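Local coordinates for acid phosphatase (Bacillus anthracis, PDB 2I33), which probably hydrolyses phosphate monoesters at acid pH as a magnesium-dependent class C acid phosphatase of the HAD superfamily, at residues A225-D228 with Y229-K233; F214-P217 with M218-D221; K238-I241 with R242-L246; Q77-S80 with V81-K85; R196-A199 with V200-K204. All coordinates share one frame; numbering follows the deposited sequence.

Interaction 1: A225-D228 with Y229-K233; sequences ALYD and YNFKK
Tyr227 and Phe231 meet edge to face just beyond the end of helix 221-226, their ring planes 87° apart and the centroids separated by 5.2 Å. Tyr227 can be followed outward: its CB lies 3.4 Å from Asn230 O and also near CD of Lys233, CD2 and CE2 then come over one face of the Phe231 ring, with Tyr227 CE2 3.6 Å from Phe231 CE1, and the phenol OH ends in hydrogen bonds with Glu223 and Arg242. A chi1 of -52° sets the ring anti to its own carbonyl carbon and aims it at Phe231. The backbone turns sharply here. Asp228, with positive phi, is the C-prime residue of a Schellman motif, and a type I' turn from Tyr227 to Asn230 is closed by Asn230 N on Tyr227 O (2.9 Å). Asn230 OD1 then accepts from Lys232 N in an Asx turn. Back on the helix, Ala225 CA sits over one face of the Tyr229 ring, 3.9 Å from its centroid, a CH-pi contact, while Tyr229 OH is bonded to Lys191 O. A water bridges Asp228 OD2 (2.6 Å) and Lys233 NZ (2.9 Å). The contact thus pairs two aromatic packings with a closed backbone turn, and the opposite charges of Asp228 and Lys233, linked through water, probably add a modest attraction across it.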
loop_
_atom_site.group_PDB
_atom_site.type_symbol
_atom_site.label_atom_id
_atom_site.label_comp_id
_atom_site.label_asym_id
_atom_site.label_seq_id
_atom_site.Cartn_x
_atom_site.Cartn_y
_atom_site.Cartn_z
ATOM N N ALA A 225 2.151 -2.948 -17.566
ATOM C CA ALA A 225 2.641 -1.736 -18.239
ATOM C C ALA A 225 4.107 -1.845 -18.628
ATOM O O ALA A 225 4.494 -1.335 -19.663
ATOM C CB ALA A 225 2.421 -0.487 -17.403
ATOM N N LEU A 226 4.920 -2.492 -17.798
ATOM C CA LEU A 226 6.334 -2.689 -18.124
ATOM C C LEU A 226 6.542 -3.564 -19.356
ATOM O O LEU A 226 7.548 -3.438 -20.037
ATOM C CB LEU A 226 7.076 -3.305 -16.940
ATOM C CG LEU A 226 7.117 -2.403 -15.709
ATOM C CD1 LEU A 226 7.511 -3.252 -14.551
ATOM C CD2 LEU A 226 8.077 -1.251 -15.882
ATOM N N TYR A 227 5.588 -4.457 -19.605
ATOM C CA TYR A 227 5.659 -5.376 -20.726
ATOM C C TYR A 227 4.874 -4.857 -21.907
ATOM O O TYR A 227 4.620 -5.612 -22.839
ATOM C CB TYR A 227 5.088 -6.756 -20.353
ATOM C CG TYR A 227 5.653 -7.357 -19.104
ATOM C CD1 TYR A 227 6.974 -7.139 -18.734
ATOM C CD2 TYR A 227 4.893 -8.210 -18.333
ATOM C CE1 TYR A 227 7.491 -7.703 -17.576
ATOM C CE2 TYR A 227 5.390 -8.771 -17.183
ATOM C CZ TYR A 227 6.684 -8.515 -16.805
ATOM O OH TYR A 227 7.162 -9.062 -15.643
ATOM N N ASP A 228 4.471 -3.588 -21.866
ATOM C CA ASP A 228 3.521 -3.044 -22.847
ATOM C C ASP A 228 2.292 -3.934 -22.926
ATOM O O ASP A 228 1.749 -4.165 -23.999
ATOM C CB ASP A 228 4.166 -2.926 -24.219
ATOM C CG ASP A 228 5.434 -2.124 -24.190
ATOM O OD1 ASP A 228 5.402 -1.010 -23.621
ATOM O OD2 ASP A 228 6.448 -2.592 -24.754
ATOM N N TYR A 229 1.904 -4.488 -21.782
ATOM C CA TYR A 229 0.745 -5.364 -21.675
ATOM C C TYR A 229 0.836 -6.657 -22.500
ATOM O O TYR A 229 -0.183 -7.280 -22.807
ATOM C CB TYR A 229 -0.520 -4.569 -21.979
ATOM C CG TYR A 229 -0.645 -3.391 -21.021
ATOM C CD1 TYR A 229 -1.077 -3.563 -19.707
ATOM C CD2 TYR A 229 -0.266 -2.117 -21.425
ATOM C CE1 TYR A 229 -1.172 -2.479 -18.837
ATOM C CE2 TYR A 229 -0.357 -1.034 -20.564
ATOM C CZ TYR A 229 -0.802 -1.214 -19.273
ATOM O OH TYR A 229 -0.886 -0.119 -18.440
ATOM N N ASN A 230 2.064 -7.061 -22.799
ATOM C CA ASN A 230 2.329 -8.303 -23.511
ATOM C C ASN A 230 2.978 -9.326 -22.585
ATOM O O ASN A 230 4.199 -9.357 -22.432
ATOM C CB ASN A 230 3.219 -8.029 -24.711
ATOM C CG ASN A 230 3.524 -9.287 -25.501
ATOM O OD1 ASN A 230 2.896 -10.325 -25.286
ATOM N ND2 ASN A 230 4.489 -9.205 -26.400
ATOM N N PHE A 231 2.150 -10.174 -21.987
ATOM C CA PHE A 231 2.641 -11.232 -21.101
ATOM C C PHE A 231 3.079 -12.475 -21.874
ATOM O O PHE A 231 3.604 -13.414 -21.267
ATOM C CB PHE A 231 1.589 -11.595 -20.038
ATOM C CG PHE A 231 1.420 -10.546 -18.976
ATOM C CD1 PHE A 231 2.059 -10.671 -17.741
ATOM C CD2 PHE A 231 0.626 -9.433 -19.203
ATOM C CE1 PHE A 231 1.915 -9.714 -16.776
ATOM C CE2 PHE A 231 0.476 -8.463 -18.236
ATOM C CZ PHE A 231 1.124 -8.604 -17.013
ATOM N N LYS A 232 2.893 -12.467 -23.199
ATOM C CA LYS A 232 3.395 -13.535 -24.081
ATOM C C LYS A 232 4.907 -13.409 -24.273
ATOM O O LYS A 232 5.523 -14.227 -24.948
ATOM C CB LYS A 232 2.701 -13.510 -25.457
ATOM C CG LYS A 232 1.200 -13.765 -25.425
ATOM N N LYS A 233 5.496 -12.364 -23.696
ATOM C CA LYS A 233 6.946 -12.223 -23.648
ATOM C C LYS A 233 7.540 -13.415 -22.923
ATOM O O LYS A 233 6.942 -13.939 -21.980
ATOM C CB LYS A 233 7.333 -10.928 -22.915
ATOM C CG LYS A 233 7.146 -9.688 -23.779
ATOM C CD LYS A 233 7.498 -8.410 -23.043
ATOM C CE LYS A 233 7.116 -7.204 -23.860
ATOM N NZ LYS A 233 7.936 -7.082 -25.104
HETATM O O HOH W 1 6.615 -4.710 -26.239
#

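Interaction 2: F214-P217 with M218-D221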
loop_
_atom_site.group_PDB
_atom_site.type_symbol
_atom_site.label_atom_id
_atom_site.label_comp_id
_atom_site.label_asym_id
_atom_site.label_seq_id
_atom_site.Cartn_x
_atom_site.Cartn_y
_atom_site.Cartn_z
ATOM N N PHE A 214 -5.946 0.328 -2.744
ATOM C CA PHE A 214 -5.366 -0.699 -1.896
ATOM C C PHE A 214 -4.036 -1.188 -2.468
ATOM O O PHE A 214 -3.816 -1.185 -3.669
ATOM C CB PHE A 214 -6.333 -1.849 -1.741
ATOM C CG PHE A 214 -7.597 -1.431 -1.058
ATOM C CD1 PHE A 214 -7.621 -1.276 0.296
ATOM C CD2 PHE A 214 -8.734 -1.159 -1.764
ATOM C CE1 PHE A 214 -8.756 -0.837 0.971
ATOM C CE2 PHE A 214 -9.880 -0.745 -1.106
ATOM C CZ PHE A 214 -9.877 -0.575 0.265
ATOM N N PRO A 215 -3.148 -1.627 -1.577
ATOM C CA PRO A 215 -1.798 -2.023 -2.044
ATOM C C PRO A 215 -1.687 -3.438 -2.563
ATOM O O PRO A 215 -1.958 -4.399 -1.852
ATOM C CB PRO A 215 -0.968 -1.878 -0.768
ATOM C CG PRO A 215 -1.963 -2.300 0.315
ATOM C CD PRO A 215 -3.245 -1.622 -0.103
ATOM N N ASN A 216 -1.202 -3.577 -3.785
ATOM C CA ASN A 216 -0.960 -4.880 -4.385
ATOM C C ASN A 216 0.355 -4.883 -5.165
ATOM O O ASN A 216 0.403 -4.633 -6.369
ATOM C CB ASN A 216 -2.101 -5.272 -5.314
ATOM C CG ASN A 216 -1.858 -6.617 -5.966
ATOM O OD1 ASN A 216 -0.828 -7.272 -5.656
ATOM N ND2 ASN A 216 -2.764 -7.036 -6.841
ATOM N N PRO A 217 1.438 -5.181 -4.461
ATOM C CA PRO A 217 2.742 -5.283 -5.112
ATOM C C PRO A 217 3.014 -6.622 -5.759
ATOM O O PRO A 217 4.148 -6.845 -6.199
ATOM C CB PRO A 217 3.713 -5.080 -3.945
ATOM C CG PRO A 217 2.985 -5.686 -2.819
ATOM C CD PRO A 217 1.539 -5.389 -3.003
ATOM N N MET A 218 2.028 -7.520 -5.758
ATOM C CA MET A 218 2.242 -8.876 -6.265
ATOM C C MET A 218 2.127 -8.947 -7.781
ATOM O O MET A 218 2.819 -9.725 -8.451
ATOM C CB MET A 218 1.213 -9.825 -5.665
ATOM C CG MET A 218 1.285 -9.943 -4.126
ATOM S SD MET A 218 0.115 -11.143 -3.547
ATOM C CE MET A 218 -1.415 -10.209 -3.783
ATOM N N TYR A 219 1.198 -8.171 -8.294
ATOM C CA TYR A 219 0.814 -8.247 -9.686
ATOM C C TYR A 219 -0.115 -7.082 -10.027
ATOM O O TYR A 219 -0.615 -6.380 -9.147
ATOM C CB TYR A 219 0.124 -9.580 -9.981
ATOM C CG TYR A 219 -1.278 -9.619 -9.443
ATOM C CD1 TYR A 219 -1.575 -10.211 -8.244
ATOM C CD2 TYR A 219 -2.322 -9.020 -10.141
ATOM C CE1 TYR A 219 -2.851 -10.260 -7.760
ATOM C CE2 TYR A 219 -3.619 -9.022 -9.634
ATOM C CZ TYR A 219 -3.884 -9.632 -8.440
ATOM O OH TYR A 219 -5.177 -9.622 -7.971
ATOM N N GLY A 220 -0.361 -6.925 -11.317
ATOM C CA GLY A 220 -1.299 -5.938 -11.781
ATOM C C GLY A 220 -0.828 -5.226 -13.011
ATOM O O GLY A 220 0.157 -5.628 -13.672
ATOM N N ASP A 221 -1.557 -4.164 -13.323
ATOM C CA ASP A 221 -1.219 -3.332 -14.472
ATOM C C ASP A 221 0.114 -2.606 -14.341
ATOM O O ASP A 221 0.739 -2.284 -15.337
ATOM C CB ASP A 221 -2.313 -2.309 -14.761
ATOM C CG ASP A 221 -3.509 -2.918 -15.455
ATOM O OD1 ASP A 221 -3.644 -4.163 -15.485
ATOM O OD2 ASP A 221 -4.335 -2.129 -15.955
#
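Asn216, in an extended conformation, is followed by a bend at Pro217 and Met218 that brings the backbone NH groups of Met218 and Tyr219 round to the Asn216 side chain. The segment is the loop that follows strand 211-213 of the parallel HAD sheet and leads to helix 221-226, with Gly220 at its N-cap position. With CG anti to the backbone N (chi1 179°), the Asn216 amide lies beside its own carbonyl carbon and points into the bend. There OD1 accepts from Met218 N at 2.9 Å, the donor tilted 29° from the carbonyl plane, and more weakly from Tyr219 N at 3.4 Å. Met218 lies alongside the same oxygen: its CB approaches Asn216 OD1 to 3.3 Å, and the bend at chi3 brings the terminal CE back to 3.5 Å from Asn216 OD1. The other end of the amide is held by the magnesium ligand Asp180, whose OD2 takes a hydrogen bond from Asn216 ND2, so both ends fix the rotation of the group. Tyr219 OH is hydrogen-bonded to Glu68. The amide and ring planes stand 83° apart, with Asn216 ND2 over one face of Tyr219, offset toward the rim and 3.2 Å from Tyr219 CZ.

Interaction 3: K238-I241 with R242-L246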
loop_
_atom_site.group_PDB
_atom_site.type_symbol
_atom_site.label_atom_id
_atom_site.label_comp_id
_atom_site.label_asym_id
_atom_site.label_seq_id
_atom_site.Cartn_x
_atom_site.Cartn_y
_atom_site.Cartn_z
ATOM N N LYS A 238 11.021 -10.842 -19.790
ATOM C CA LYS A 238 10.420 -10.194 -18.618
ATOM C C LYS A 238 11.483 -9.875 -17.582
ATOM O O LYS A 238 11.471 -8.800 -16.977
ATOM C CB LYS A 238 9.328 -11.064 -17.974
ATOM C CG LYS A 238 8.088 -11.221 -18.823
ATOM C CD LYS A 238 7.060 -12.118 -18.172
ATOM C CE LYS A 238 5.929 -12.421 -19.146
ATOM N NZ LYS A 238 5.035 -13.515 -18.668
ATOM N N ASP A 239 12.405 -10.817 -17.393
ATOM C CA ASP A 239 13.476 -10.662 -16.413
ATOM C C ASP A 239 14.335 -9.429 -16.727
ATOM O O ASP A 239 14.647 -8.639 -15.836
ATOM C CB ASP A 239 14.332 -11.932 -16.376
ATOM C CG ASP A 239 15.436 -11.860 -15.352
ATOM O OD1 ASP A 239 15.156 -11.465 -14.209
ATOM O OD2 ASP A 239 16.594 -12.193 -15.702
ATOM N N LYS A 240 14.700 -9.255 -17.993
ATOM C CA LYS A 240 15.488 -8.090 -18.380
ATOM C C LYS A 240 14.722 -6.782 -18.177
ATOM O O LYS A 240 15.289 -5.781 -17.721
ATOM C CB LYS A 240 15.925 -8.198 -19.836
ATOM C CG LYS A 240 16.709 -6.995 -20.321
ATOM C CD LYS A 240 17.237 -7.214 -21.721
ATOM C CE LYS A 240 17.927 -5.963 -22.269
ATOM N NZ LYS A 240 18.991 -5.451 -21.347
ATOM N N ILE A 241 13.445 -6.789 -18.541
ATOM C CA ILE A 241 12.597 -5.617 -18.389
ATOM C C ILE A 241 12.502 -5.247 -16.937
ATOM O O ILE A 241 12.589 -4.078 -16.583
ATOM C CB ILE A 241 11.186 -5.859 -18.947
ATOM C CG1 ILE A 241 11.247 -5.984 -20.482
ATOM C CG2 ILE A 241 10.245 -4.749 -18.555
ATOM C CD1 ILE A 241 9.955 -6.447 -21.099
ATOM N N ARG A 242 12.275 -6.249 -16.098
ATOM C CA ARG A 242 12.143 -5.983 -14.670
ATOM C C ARG A 242 13.416 -5.317 -14.169
ATOM O O ARG A 242 13.360 -4.296 -13.516
ATOM C CB ARG A 242 11.876 -7.273 -13.908
ATOM C CG ARG A 242 10.518 -7.859 -14.169
ATOM C CD ARG A 242 10.401 -9.220 -13.501
ATOM N NE ARG A 242 9.033 -9.728 -13.544
ATOM C CZ ARG A 242 8.598 -10.749 -12.804
ATOM N NH1 ARG A 242 9.413 -11.383 -11.967
ATOM N NH2 ARG A 242 7.340 -11.147 -12.912
ATOM N N HIS A 243 14.567 -5.886 -14.508
ATOM C CA HIS A 243 15.834 -5.289 -14.078
ATOM C C HIS A 243 16.083 -3.894 -14.654
ATOM O O HIS A 243 16.544 -2.986 -13.954
ATOM C CB HIS A 243 16.991 -6.207 -14.430
ATOM C CG HIS A 243 17.140 -7.355 -13.490
ATOM N ND1 HIS A 243 16.402 -8.511 -13.608
ATOM C CD2 HIS A 243 17.931 -7.519 -12.404
ATOM C CE1 HIS A 243 16.752 -9.350 -12.649
ATOM N NE2 HIS A 243 17.679 -8.772 -11.907
ATOM N N ASP A 244 15.782 -3.732 -15.933
ATOM C CA ASP A 244 16.012 -2.465 -16.626
ATOM C C ASP A 244 15.147 -1.321 -16.122
ATOM O O ASP A 244 15.470 -0.152 -16.355
ATOM C CB ASP A 244 15.767 -2.637 -18.119
ATOM C CG ASP A 244 16.876 -3.408 -18.809
ATOM O OD1 ASP A 244 17.901 -3.737 -18.166
ATOM O OD2 ASP A 244 16.716 -3.690 -20.009
ATOM N N ASN A 245 14.051 -1.648 -15.448
ATOM C CA ASN A 245 13.161 -0.613 -14.944
ATOM C C ASN A 245 13.370 -0.272 -13.486
ATOM O O ASN A 245 12.695 0.607 -12.949
ATOM C CB ASN A 245 11.703 -0.959 -15.241
ATOM C CG ASN A 245 11.333 -0.603 -16.660
ATOM O OD1 ASN A 245 10.882 0.518 -16.933
ATOM N ND2 ASN A 245 11.590 -1.523 -17.588
ATOM N N LEU A 246 14.305 -0.949 -12.836
ATOM C CA LEU A 246 14.741 -0.484 -11.523
ATOM C C LEU A 246 15.577 0.786 -11.727
ATOM O O LEU A 246 16.305 0.904 -12.705
ATOM C CB LEU A 246 15.589 -1.538 -10.832
ATOM C CG LEU A 246 14.889 -2.842 -10.459
ATOM C CD1 LEU A 246 15.942 -3.885 -10.138
ATOM C CD2 LEU A 246 13.980 -2.628 -9.299
#
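Asp239 O is gripped twice by His243, by its backbone N at 3.1 Å and by ring ND1 at 2.8 Å, the two donors arriving from opposite faces of the carbonyl plane. The oxygen lies in the imidazole plane at the ring edge, and the ND1 bond is nearly straight (165°), which fixes the rotation of the ring. Asp239 OD1 also approaches His243 CE1, to 3.1 Å, with the carboxylate almost perpendicular to the ring; its own partner is Gln19. Two residues on, Ile241 O takes a bond from Asn245 ND2 (2.9 Å, 173°), in the amide plane, and a weak one from Asn245 N. With chi1 of -81° the amide folds back beside Ile241, bringing Asn245 ND2 to 3.6 Å from Ile241 CG2. On the outer side Lys240, extended until it bends at chi4, reaches the syn lone pair of Asp244 OD2 with NZ at 3.2 Å in a salt bridge. Arg242 and Lys238 instead reach back, Arg242 to Glu223 and Gln19, and Lys238 to Phe231 O. Ile241 of helix 235-244, and Asn245 just after it, pack on Leu226 of helix 221-226, while His243 and Asn245 touch Leu21 and Leu25 of the second subunit.

Interaction 4: Q77-S80 with V81-K85; sequences QAMS and VKTGK
An ST turn and a glycine with positive phi end helix 74-83, and Thr83 and Met79 meet across its last turn. Thr83 OG1 lies between its backbone N and carbonyl carbon (chi1 62°), a position from which it can reach up and down the chain. It donates to Met79 O at 2.9 Å and accepts from Lys85 N at 3.2 Å. Met79 O also receives Thr83 N at 2.9 Å, so two donors from one residue hold this carbonyl. The Met79 side chain, bent at both chi2 and chi3, crosses the threonine obliquely and rests its sulfur beside both branches: SD is 3.5 Å from Thr83 OG1 and 3.7 Å from Thr83 CG2. Gly84 N follows with a weak bond to Ser80 O. The chain then folds back and sets Lys85 O 2.9 Å from Ser80 OG and 3.3 Å from Ser80 CA, the latter a CA-H...O contact. Val81 CG2 lies 3.5 Å from Gln77 O, the oxygen that accepts from Val81 N. The buried flank of the helix faces helix 21-29, Ala78 against Gln28 and Val81 against Leu21 and Asp24; Val81 also packs on Leu246 of the second subunit, to whose Leu246 O Lys82 NZ makes a weak hydrogen bond.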
loop_
_atom_site.group_PDB
_atom_site.type_symbol
_atom_site.label_atom_id
_atom_site.label_comp_id
_atom_site.label_asym_id
_atom_site.label_seq_id
_atom_site.Cartn_x
_atom_site.Cartn_y
_atom_site.Cartn_z
ATOM N N GLN A 77 -0.806 -16.912 -5.391
ATOM C CA GLN A 77 0.520 -16.373 -5.678
ATOM C C GLN A 77 1.589 -17.166 -4.925
ATOM O O GLN A 77 2.658 -17.453 -5.473
ATOM C CB GLN A 77 0.590 -14.897 -5.330
ATOM C CG GLN A 77 -0.436 -14.030 -6.068
ATOM C CD GLN A 77 -0.242 -13.973 -7.567
ATOM O OE1 GLN A 77 -1.054 -14.511 -8.340
ATOM N NE2 GLN A 77 0.827 -13.334 -7.993
ATOM N N ALA A 78 1.290 -17.543 -3.689
ATOM C CA ALA A 78 2.176 -18.423 -2.907
ATOM C C ALA A 78 2.411 -19.756 -3.626
ATOM O O ALA A 78 3.523 -20.267 -3.681
ATOM C CB ALA A 78 1.612 -18.665 -1.531
ATOM N N MET A 79 1.342 -20.323 -4.178
ATOM C CA MET A 79 1.449 -21.549 -4.954
ATOM C C MET A 79 2.425 -21.342 -6.110
ATOM O O MET A 79 3.230 -22.220 -6.403
ATOM C CB MET A 79 0.081 -21.986 -5.482
ATOM C CG MET A 79 0.083 -23.264 -6.291
ATOM S SD MET A 79 0.546 -23.021 -8.023
ATOM C CE MET A 79 -0.710 -21.904 -8.605
ATOM N N SER A 80 2.350 -20.190 -6.768
ATOM C CA SER A 80 3.254 -19.937 -7.886
ATOM C C SER A 80 4.709 -19.893 -7.449
ATOM O O SER A 80 5.576 -20.395 -8.120
ATOM C CB SER A 80 2.936 -18.625 -8.591
ATOM O OG SER A 80 1.705 -18.743 -9.269
ATOM N N VAL A 81 4.968 -19.264 -6.318
ATOM C CA VAL A 81 6.306 -19.289 -5.740
ATOM C C VAL A 81 6.770 -20.724 -5.457
ATOM O O VAL A 81 7.899 -21.104 -5.779
ATOM C CB VAL A 81 6.371 -18.438 -4.441
ATOM C CG1 VAL A 81 7.716 -18.594 -3.752
ATOM C CG2 VAL A 81 6.098 -16.977 -4.743
ATOM N N LYS A 82 5.904 -21.535 -4.873
ATOM C CA LYS A 82 6.298 -22.896 -4.515
ATOM C C LYS A 82 6.534 -23.823 -5.709
ATOM O O LYS A 82 7.424 -24.683 -5.684
ATOM C CB LYS A 82 5.274 -23.472 -3.558
ATOM C CG LYS A 82 5.297 -22.731 -2.227
ATOM C CD LYS A 82 4.400 -23.411 -1.209
ATOM C CE LYS A 82 4.228 -22.550 0.030
ATOM N NZ LYS A 82 3.279 -23.174 1.005
ATOM N N THR A 83 5.742 -23.647 -6.758
ATOM C CA THR A 83 5.776 -24.531 -7.916
ATOM C C THR A 83 6.700 -24.002 -9.012
ATOM O O THR A 83 7.076 -24.729 -9.936
ATOM C CB THR A 83 4.392 -24.705 -8.522
ATOM O OG1 THR A 83 3.907 -23.442 -8.979
ATOM C CG2 THR A 83 3.410 -25.300 -7.493
ATOM N N GLY A 84 7.011 -22.717 -8.912
ATOM C CA GLY A 84 7.765 -22.028 -9.939
ATOM C C GLY A 84 6.970 -21.722 -11.194
ATOM O O GLY A 84 7.551 -21.347 -12.224
ATOM N N LYS A 85 5.652 -21.893 -11.112
ATOM C CA LYS A 85 4.788 -21.697 -12.272
ATOM C C LYS A 85 3.835 -20.548 -11.994
ATOM O O LYS A 85 2.960 -20.622 -11.145
ATOM C CB LYS A 85 4.073 -23.009 -12.621
ATOM C CG LYS A 85 5.063 -24.108 -12.976
ATOM C CD LYS A 85 4.414 -25.472 -13.195
ATOM C CE LYS A 85 5.433 -26.473 -13.698
ATOM N NZ LYS A 85 6.489 -26.735 -12.689
#

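Interaction 5: R196-A199 with V200-K204; sequences RNQA and VTDSK
Gln198 and Val200, together with Ala199 between them, make most of this contact at the end of helix 193-202. Gln198 CG is anti to the backbone N (chi1 -175°), and the chain bends at chi2 (58°), which turns its amide along the helix toward Asp202. NE2 donates to Asp202 OD1 at 2.8 Å; the carboxylate oxygen lies close to the amide plane, whereas the nitrogen approaches from above the carboxylate plane. The two flat groups stand 47° apart. At the other end of the same amide, a water donates to Gln198 OE1 (2.8 Å) and is also hydrogen-bonded to Thr201 OG1 (3.0 Å). Ala199 contributes through its carbonyl: Ala199 O takes Ser203 N at 2.9 Å and a second water at 2.6 Å, and that water also meets Ser203 OG. Val200 CG2 rests 3.3 Å from Arg196 O, the oxygen that accepts the hydrogen bond of Val200 N (3.0 Å). Arg196 itself points away to a salt bridge with Glu32 of the second subunit, and Asn197 bonds Thr29 O of that subunit. Such i to i+4 side-chain pairing beside regular backbone bonds is an ordinary alpha-helical arrangement, here on the crossover helix of the beta-alpha-beta unit joining strands 172-179 and 211-213.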
loop_
_atom_site.group_PDB
_atom_site.type_symbol
_atom_site.label_atom_id
_atom_site.label_comp_id
_atom_site.label_asym_id
_atom_site.label_seq_id
_atom_site.Cartn_x
_atom_site.Cartn_y
_atom_site.Cartn_z
ATOM N N ARG A 196 0.759 6.525 -17.030
ATOM C CA ARG A 196 -0.145 6.204 -15.921
ATOM C C ARG A 196 0.347 6.885 -14.640
ATOM O O ARG A 196 -0.441 7.333 -13.816
ATOM C CB ARG A 196 -0.315 4.686 -15.732
ATOM C CG ARG A 196 0.917 3.900 -15.260
ATOM C CD ARG A 196 0.770 2.423 -15.632
ATOM N NE ARG A 196 -0.451 1.799 -15.099
ATOM C CZ ARG A 196 -0.577 1.298 -13.872
ATOM N NH1 ARG A 196 0.409 1.393 -12.990
ATOM N NH2 ARG A 196 -1.733 0.769 -13.489
ATOM N N ASN A 197 1.661 6.978 -14.470
ATOM C CA ASN A 197 2.221 7.642 -13.292
ATOM C C ASN A 197 1.913 9.144 -13.298
ATOM O O ASN A 197 1.500 9.709 -12.287
ATOM C CB ASN A 197 3.716 7.385 -13.202
ATOM C CG ASN A 197 4.027 5.951 -12.798
ATOM O OD1 ASN A 197 3.118 5.140 -12.577
ATOM N ND2 ASN A 197 5.305 5.647 -12.685
ATOM N N GLN A 198 2.056 9.774 -14.453
ATOM C CA GLN A 198 1.664 11.180 -14.601
ATOM C C GLN A 198 0.168 11.348 -14.330
ATOM O O GLN A 198 -0.253 12.318 -13.706
ATOM C CB GLN A 198 2.011 11.715 -15.979
ATOM C CG GLN A 198 1.723 13.217 -16.133
ATOM C CD GLN A 198 2.457 14.089 -15.111
ATOM O OE1 GLN A 198 3.667 13.956 -14.916
ATOM N NE2 GLN A 198 1.724 14.994 -14.466
ATOM N N ALA A 199 -0.629 10.383 -14.782
ATOM C CA ALA A 199 -2.082 10.440 -14.584
ATOM C C ALA A 199 -2.438 10.430 -13.111
ATOM O O ALA A 199 -3.372 11.110 -12.644
ATOM C CB ALA A 199 -2.765 9.301 -15.325
ATOM N N VAL A 200 -1.713 9.629 -12.348
ATOM C CA VAL A 200 -1.901 9.632 -10.921
ATOM C C VAL A 200 -1.637 11.041 -10.357
ATOM O O VAL A 200 -2.442 11.589 -9.613
ATOM C CB VAL A 200 -0.980 8.585 -10.268
ATOM C CG1 VAL A 200 -0.938 8.771 -8.768
ATOM C CG2 VAL A 200 -1.459 7.203 -10.637
ATOM N N THR A 201 -0.524 11.642 -10.742
ATOM C CA THR A 201 -0.202 12.996 -10.279
ATOM C C THR A 201 -1.298 14.002 -10.629
ATOM O O THR A 201 -1.701 14.835 -9.801
ATOM C CB THR A 201 1.136 13.454 -10.864
ATOM O OG1 THR A 201 2.143 12.518 -10.480
ATOM C CG2 THR A 201 1.515 14.826 -10.349
ATOM N N ASP A 202 -1.773 13.922 -11.861
ATOM C CA ASP A 202 -2.814 14.815 -12.319
ATOM C C ASP A 202 -4.096 14.643 -11.501
ATOM O O ASP A 202 -4.794 15.629 -11.244
ATOM C CB ASP A 202 -3.096 14.581 -13.803
ATOM C CG ASP A 202 -1.899 14.909 -14.688
ATOM O OD1 ASP A 202 -0.956 15.595 -14.225
ATOM O OD2 ASP A 202 -1.918 14.501 -15.867
ATOM N N SER A 203 -4.389 13.401 -11.109
ATOM C CA SER A 203 -5.616 13.067 -10.362
ATOM C C SER A 203 -5.343 12.886 -8.879
ATOM O O SER A 203 -6.092 12.226 -8.159
ATOM C CB SER A 203 -6.280 11.835 -10.966
ATOM O OG SER A 203 -6.896 12.215 -12.191
ATOM N N LYS A 204 -4.258 13.492 -8.415
ATOM C CA LYS A 204 -3.804 13.252 -7.052
ATOM C C LYS A 204 -4.886 13.540 -6.014
ATOM O O LYS A 204 -4.978 12.814 -5.022
ATOM C CB LYS A 204 -2.526 14.042 -6.745
ATOM C CG LYS A 204 -2.656 15.536 -6.777
ATOM C CD LYS A 204 -1.339 16.204 -6.477
ATOM C CE LYS A 204 -1.491 17.693 -6.341
ATOM N NZ LYS A 204 -1.893 18.370 -7.597
HETATM O O HOH W 2 4.444 13.200 -12.309
HETATM O O HOH W 3 -5.329 11.743 -14.219
#

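Interaction 2 lies nearest the metal: the side chain of Tyr219 comes within about 4 Å of the magnesium ion bound by Asp65, Asp67 and Asp180. Interactions 4 and 5 flank it, each with its centre about 17 Å from that of interaction 2; Gln77 packs on Met218 and Tyr219, and Arg196 on Asp221, while the centres of interactions 4 and 5 are about 33 Å apart. Interaction 1 follows in the chain and touches both interaction 2, through Tyr229 on Asp221, and interaction 5, through Ala225 on Arg196. Interaction 3 adjoins interaction 1, centres about 12 Å apart, where Ile241 packs on Lys233. All five touch the second subunit, interaction 1 through Leu226 alone, linking the surroundings of the metal site to the dimer interface.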